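Local coordinates for protein pectate lyase 47 (Bacillus sp. TS-47, PDB 1VBL) that probably cleaves pectate by beta-elimination as a thermostable, calcium-binding member of polysaccharide lyase family 1, at residues K141-K146 / R161-E166; I202-F207 / I243-F248. All coordinates share one frame; numbering follows the deposited sequence.

Contact 1 of 2, residues K141-K146 / R161-E166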
loop_
_atom_site.group_PDB
_atom_site.type_symbol
_atom_site.label_atom_id
_atom_site.label_comp_id
_atom_site.label_asym_id
_atom_site.label_seq_id
_atom_site.Cartn_x
_atom_site.Cartn_y
_atom_site.Cartn_z
ATOM N N LYS A 141 13.008 11.938 12.968
ATOM C CA LYS A 141 11.839 12.460 12.279
ATOM C C LYS A 141 12.005 12.657 10.775
ATOM O O LYS A 141 11.065 13.086 10.106
ATOM C CB LYS A 141 11.417 13.790 12.914
ATOM C CG LYS A 141 10.886 13.668 14.339
ATOM C CD LYS A 141 10.580 15.039 14.928
ATOM C CE LYS A 141 9.910 14.935 16.294
ATOM N NZ LYS A 141 8.503 14.446 16.195
ATOM N N ASP A 142 13.178 12.344 10.233
ATOM C CA ASP A 142 13.378 12.537 8.800
ATOM C C ASP A 142 13.893 11.343 8.007
ATOM O O ASP A 142 14.588 11.520 7.008
ATOM C CB ASP A 142 14.293 13.741 8.544
ATOM C CG ASP A 142 15.602 13.647 9.289
ATOM O OD1 ASP A 142 16.026 12.520 9.619
ATOM O OD2 ASP A 142 16.217 14.705 9.535
ATOM N N ALA A 143 13.569 10.131 8.448
ATOM C CA ALA A 143 13.987 8.943 7.715
ATOM C C ALA A 143 13.076 8.890 6.492
ATOM O O ALA A 143 11.852 8.964 6.624
ATOM C CB ALA A 143 13.797 7.695 8.569
ATOM N N LYS A 144 13.666 8.766 5.308
ATOM C CA LYS A 144 12.878 8.737 4.082
ATOM C C LYS A 144 13.398 7.757 3.040
ATOM O O LYS A 144 14.604 7.532 2.919
ATOM C CB LYS A 144 12.834 10.131 3.446
ATOM C CG LYS A 144 12.298 11.235 4.339
ATOM C CD LYS A 144 12.310 12.576 3.612
ATOM C CE LYS A 144 11.796 13.697 4.502
ATOM N NZ LYS A 144 11.841 15.012 3.803
ATOM N N ILE A 145 12.466 7.178 2.292
ATOM C CA ILE A 145 12.780 6.251 1.213
ATOM C C ILE A 145 12.062 6.821 -0.010
ATOM O O ILE A 145 10.872 7.126 0.055
ATOM C CB ILE A 145 12.234 4.827 1.491
ATOM C CG1 ILE A 145 13.110 4.113 2.526
ATOM C CG2 ILE A 145 12.182 4.021 0.193
ATOM C CD1 ILE A 145 14.478 3.717 2.017
ATOM N N LYS A 146 12.785 6.994 -1.110
ATOM C CA LYS A 146 12.175 7.529 -2.324
ATOM C C LYS A 146 12.688 6.801 -3.559
ATOM O O LYS A 146 13.728 6.147 -3.513
ATOM C CB LYS A 146 12.486 9.023 -2.473
ATOM C CG LYS A 146 12.165 9.869 -1.250
ATOM C CD LYS A 146 12.339 11.365 -1.521
ATOM C CE LYS A 146 13.744 11.720 -1.987
ATOM N NZ LYS A 146 14.033 11.275 -3.380
ATOM N N ARG A 161 9.085 0.380 10.271
ATOM C CA ARG A 161 8.536 1.495 11.033
ATOM C C ARG A 161 9.298 2.808 10.910
ATOM O O ARG A 161 10.486 2.835 10.579
ATOM C CB ARG A 161 8.487 1.146 12.525
ATOM C CG ARG A 161 7.828 -0.178 12.882
ATOM C CD ARG A 161 7.933 -0.435 14.382
ATOM N NE ARG A 161 7.028 0.405 15.166
ATOM C CZ ARG A 161 7.093 0.546 16.489
ATOM N NH1 ARG A 161 8.033 -0.088 17.183
ATOM N NH2 ARG A 161 6.202 1.300 17.125
ATOM N N ASN A 162 8.583 3.889 11.200
ATOM C CA ASN A 162 9.123 5.243 11.229
ATOM C C ASN A 162 9.798 5.779 9.972
ATOM O O ASN A 162 10.780 6.519 10.058
ATOM C CB ASN A 162 10.079 5.354 12.416
ATOM C CG ASN A 162 10.239 6.777 12.901
ATOM O OD1 ASN A 162 9.267 7.527 12.980
ATOM N ND2 ASN A 162 11.463 7.152 13.242
ATOM N N ILE A 163 9.264 5.432 8.805
ATOM C CA ILE A 163 9.844 5.910 7.558
ATOM C C ILE A 163 8.802 6.608 6.687
ATOM O O ILE A 163 7.639 6.213 6.657
ATOM C CB ILE A 163 10.458 4.739 6.753
ATOM C CG1 ILE A 163 11.644 4.150 7.521
ATOM C CG2 ILE A 163 10.883 5.212 5.371
ATOM C CD1 ILE A 163 12.142 2.834 6.954
ATOM N N GLU A 164 9.224 7.669 6.006
ATOM C CA GLU A 164 8.338 8.377 5.101
ATOM C C GLU A 164 8.672 7.870 3.705
ATOM O O GLU A 164 9.775 8.101 3.195
ATOM C CB GLU A 164 8.561 9.888 5.150
ATOM C CG GLU A 164 7.732 10.619 4.101
ATOM C CD GLU A 164 8.053 12.097 4.006
ATOM O OE1 GLU A 164 7.747 12.840 4.959
ATOM O OE2 GLU A 164 8.616 12.511 2.974
ATOM N N PHE A 165 7.722 7.169 3.101
ATOM C CA PHE A 165 7.908 6.620 1.765
ATOM C C PHE A 165 7.316 7.514 0.692
ATOM O O PHE A 165 6.116 7.792 0.706
ATOM C CB PHE A 165 7.233 5.250 1.622
ATOM C CG PHE A 165 7.871 4.159 2.424
ATOM C CD1 PHE A 165 7.528 3.962 3.760
ATOM C CD2 PHE A 165 8.809 3.313 1.837
ATOM C CE1 PHE A 165 8.109 2.932 4.502
ATOM C CE2 PHE A 165 9.397 2.282 2.568
ATOM C CZ PHE A 165 9.048 2.089 3.901
ATOM N N GLU A 166 8.149 7.977 -0.232
ATOM C CA GLU A 166 7.629 8.763 -1.343
ATOM C C GLU A 166 7.402 7.691 -2.406
ATOM O O GLU A 166 8.350 7.029 -2.834
ATOM C CB GLU A 166 8.647 9.780 -1.854
ATOM C CG GLU A 166 8.077 10.663 -2.959
ATOM C CD GLU A 166 9.117 11.569 -3.589
ATOM O OE1 GLU A 166 10.029 11.050 -4.265
ATOM O OE2 GLU A 166 9.017 12.800 -3.405
HETATM O O HOH W 1 8.404 12.633 8.147
HETATM O O HOH W 2 11.422 9.338 10.411
HETATM O O HOH W 3 9.343 14.690 1.893
HETATM O O HOH W 4 11.955 11.632 -5.819
#
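Lys144 sends CG out beside its own backbone N (chi1 -57°) and then runs fully extended, while Glu164, on the next strand, turns CG away from its N (chi1 174°); the two chains therefore lie alongside each other, pointing the same way. The lysine methylenes do the touching, CE resting 3.7 Å from Glu164 OE2. The charges themselves stay apart, NZ and OE2 being bridged by a water that accepts a hydrogen bond from the amine and donates one to the carboxylate. Lys146 and Glu166 repeat the theme with a different shape: the lysine bends at its third and fourth torsions, its CG packs 3.6 Å from Glu166 CB, and a second water links NZ to OE1. Behind this polar row the sheet turns an apolar face inward. Ile145 lays CB against the Phe165 ring near CD2, at 3.8 Å, and its CG1 meets Ile163 CG2 at the same distance. Three backbone bonds hold the parallel strands in step: Glu164 N to Ala143 O, Ile145 N to Glu164 O at 3.0 Å, and Glu166 N to Ile145 O at 2.9 Å. Strands 144-146 and 164-166 belong to successive coils of the parallel beta-helix of this lyase family. Strand 66-68 flanks Lys144 and Lys146 with further backbone bonds, and on the other side strand 200-208 follows, where Phe207 meets the Phe165 ring.

Contact 2 of 2, residues I202-F207 / I243-F248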
loop_
_atom_site.group_PDB
_atom_site.type_symbol
_atom_site.label_atom_id
_atom_site.label_comp_id
_atom_site.label_asym_id
_atom_site.label_seq_id
_atom_site.Cartn_x
_atom_site.Cartn_y
_atom_site.Cartn_z
ATOM N N ILE A 202 3.625 -3.239 9.701
ATOM C CA ILE A 202 3.929 -1.963 9.053
ATOM C C ILE A 202 3.349 -0.921 9.996
ATOM O O ILE A 202 2.136 -0.761 10.074
ATOM C CB ILE A 202 3.236 -1.869 7.686
ATOM C CG1 ILE A 202 3.628 -3.078 6.821
ATOM C CG2 ILE A 202 3.586 -0.544 7.013
ATOM C CD1 ILE A 202 5.129 -3.252 6.635
ATOM N N ASP A 203 4.214 -0.193 10.691
ATOM C CA ASP A 203 3.744 0.751 11.701
ATOM C C ASP A 203 4.434 2.117 11.717
ATOM O O ASP A 203 5.644 2.219 11.529
ATOM C CB ASP A 203 3.897 0.060 13.065
ATOM C CG ASP A 203 3.540 0.954 14.231
ATOM O OD1 ASP A 203 2.347 1.019 14.590
ATOM O OD2 ASP A 203 4.459 1.589 14.788
ATOM N N HIS A 204 3.647 3.164 11.958
ATOM C CA HIS A 204 4.157 4.532 12.020
ATOM C C HIS A 204 5.014 4.969 10.838
ATOM O O HIS A 204 6.100 5.521 11.011
ATOM C CB HIS A 204 4.932 4.768 13.326
ATOM C CG HIS A 204 4.052 5.045 14.507
ATOM N ND1 HIS A 204 3.616 4.055 15.363
ATOM C CD2 HIS A 204 3.514 6.201 14.965
ATOM C CE1 HIS A 204 2.849 4.590 16.297
ATOM N NE2 HIS A 204 2.771 5.891 16.079
ATOM N N ASN A 205 4.517 4.719 9.634
ATOM C CA ASN A 205 5.209 5.135 8.428
ATOM C C ASN A 205 4.289 6.147 7.767
ATOM O O ASN A 205 3.118 6.269 8.131
ATOM C CB ASN A 205 5.427 3.953 7.482
ATOM C CG ASN A 205 6.319 2.886 8.080
ATOM O OD1 ASN A 205 7.518 3.100 8.289
ATOM N ND2 ASN A 205 5.739 1.724 8.362
ATOM N N THR A 206 4.828 6.892 6.815
ATOM C CA THR A 206 4.031 7.860 6.089
ATOM C C THR A 206 4.205 7.531 4.615
ATOM O O THR A 206 5.318 7.287 4.152
ATOM C CB THR A 206 4.484 9.306 6.384
ATOM O OG1 THR A 206 4.143 9.638 7.738
ATOM C CG2 THR A 206 3.796 10.287 5.444
ATOM N N PHE A 207 3.094 7.482 3.892
ATOM C CA PHE A 207 3.118 7.166 2.469
ATOM C C PHE A 207 2.528 8.346 1.717
ATOM O O PHE A 207 1.425 8.788 2.027
ATOM C CB PHE A 207 2.286 5.911 2.203
ATOM C CG PHE A 207 2.817 4.677 2.879
ATOM C CD1 PHE A 207 3.711 3.836 2.219
ATOM C CD2 PHE A 207 2.435 4.362 4.181
ATOM C CE1 PHE A 207 4.218 2.699 2.845
ATOM C CE2 PHE A 207 2.935 3.227 4.819
ATOM C CZ PHE A 207 3.827 2.393 4.151
ATOM N N ILE A 243 -1.253 -3.449 10.000
ATOM C CA ILE A 243 -0.947 -2.137 9.431
ATOM C C ILE A 243 -1.510 -1.124 10.420
ATOM O O ILE A 243 -2.728 -0.932 10.502
ATOM C CB ILE A 243 -1.639 -1.979 8.060
ATOM C CG1 ILE A 243 -1.116 -3.054 7.099
ATOM C CG2 ILE A 243 -1.409 -0.579 7.506
ATOM C CD1 ILE A 243 -1.833 -3.086 5.770
ATOM N N SER A 244 -0.625 -0.467 11.164
ATOM C CA SER A 244 -1.080 0.460 12.187
ATOM C C SER A 244 -0.374 1.804 12.275
ATOM O O SER A 244 0.821 1.921 12.008
ATOM C CB SER A 244 -0.981 -0.225 13.545
ATOM O OG SER A 244 0.345 -0.672 13.775
ATOM N N TYR A 245 -1.138 2.817 12.671
ATOM C CA TYR A 245 -0.610 4.160 12.848
ATOM C C TYR A 245 0.220 4.708 11.691
ATOM O O TYR A 245 1.234 5.371 11.909
ATOM C CB TYR A 245 0.207 4.204 14.136
ATOM C CG TYR A 245 -0.649 4.133 15.380
ATOM C CD1 TYR A 245 -1.278 5.272 15.872
ATOM C CD2 TYR A 245 -0.844 2.928 16.054
ATOM C CE1 TYR A 245 -2.081 5.218 17.010
ATOM C CE2 TYR A 245 -1.650 2.860 17.196
ATOM C CZ TYR A 245 -2.262 4.012 17.665
ATOM O OH TYR A 245 -3.058 3.976 18.788
ATOM N N ASN A 246 -0.220 4.436 10.466
ATOM C CA ASN A 246 0.469 4.932 9.278
ATOM C C ASN A 246 -0.341 6.068 8.679
ATOM O O ASN A 246 -1.541 6.192 8.923
ATOM C CB ASN A 246 0.588 3.838 8.211
ATOM C CG ASN A 246 1.410 2.662 8.671
ATOM O OD1 ASN A 246 2.636 2.751 8.789
ATOM N ND2 ASN A 246 0.741 1.545 8.940
ATOM N N VAL A 247 0.326 6.905 7.898
ATOM C CA VAL A 247 -0.351 7.986 7.209
ATOM C C VAL A 247 -0.286 7.623 5.729
ATOM O O VAL A 247 0.772 7.246 5.230
ATOM C CB VAL A 247 0.361 9.349 7.404
ATOM C CG1 VAL A 247 -0.225 10.375 6.436
ATOM C CG2 VAL A 247 0.185 9.840 8.838
ATOM N N PHE A 248 -1.426 7.696 5.051
ATOM C CA PHE A 248 -1.503 7.430 3.621
ATOM C C PHE A 248 -2.130 8.695 3.055
ATOM O O PHE A 248 -3.292 8.992 3.324
ATOM C CB PHE A 248 -2.404 6.230 3.317
ATOM C CG PHE A 248 -1.924 4.945 3.916
ATOM C CD1 PHE A 248 -2.371 4.537 5.169
ATOM C CD2 PHE A 248 -1.014 4.143 3.232
ATOM C CE1 PHE A 248 -1.916 3.343 5.737
ATOM C CE2 PHE A 248 -0.554 2.950 3.789
ATOM C CZ PHE A 248 -1.004 2.550 5.044
#
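Asn246 OD1 takes two N-H groups of Asn205, the backbone N at 2.9 Å and the side-chain ND2 at 3.3 Å, which reach it from opposite faces of its carbonyl plane. The two amides lie side by side with their planes only 7° apart, as in the stacked asparagines of a parallel beta-helix. At the other end of the Asn246 amide, ND2 gives an almost straight bond (173°) to Ile202 O, 2.9 Å away and in the amide plane; that carbonyl also accepts Ser244 N. Asn205 is held in turn by the coil before it, ND2 bonding Ile160 O and OD1 accepting Ile163 N.

Beside this amide row, Ser244 OG donates to Asp203 OD1 at 2.7 Å, on the lone pair away from the other carboxylate oxygen. The second oxygen, OD2, receives His204 ND1 in the plane of the imidazole and a salt bridge from Arg161. Tyr245 CB sits over one face of the His204 ring, 3.5 Å from its centroid, a CH-pi contact; the two rings are nearly parallel but slid apart, with little overlap. Phe207 and Phe248 repeat that offset on the interior face, their planes 5° apart and Phe207 CD2 touching Phe248 CE2 at 3.3 Å.

Both strands break at equivalent turns, and the side-chain amides fill in for backbone bonds there, so Asn246 has both its carbonyl and its amino group occupied within a buried setting. The two partners of Asp203 OD2, a guanidinium and an imidazole N-H, would probably steady its negative charge.

Following the chain from the N terminus, contact 1 closes first: the 14 residues between 141-146 and 161-166, mostly strand, carry the chain around to the next parallel position. Contact 2 opens only afterwards and spans 35 residues from 202-207 to 243-248, so the two are in series, neither nested nor crossed. They meet where strand 164-166 runs beside strand 200-208. There Phe165 N probably bonds to Thr206 O. Together they tie successive coils of the beta-helix; beyond contact 2, strand 239-251 pairs in turn with strand 272-280. The intervening chain supplies the calcium ligands, Asp190 between the two contacts and Asp229 and Asp233 within the loop of contact 2.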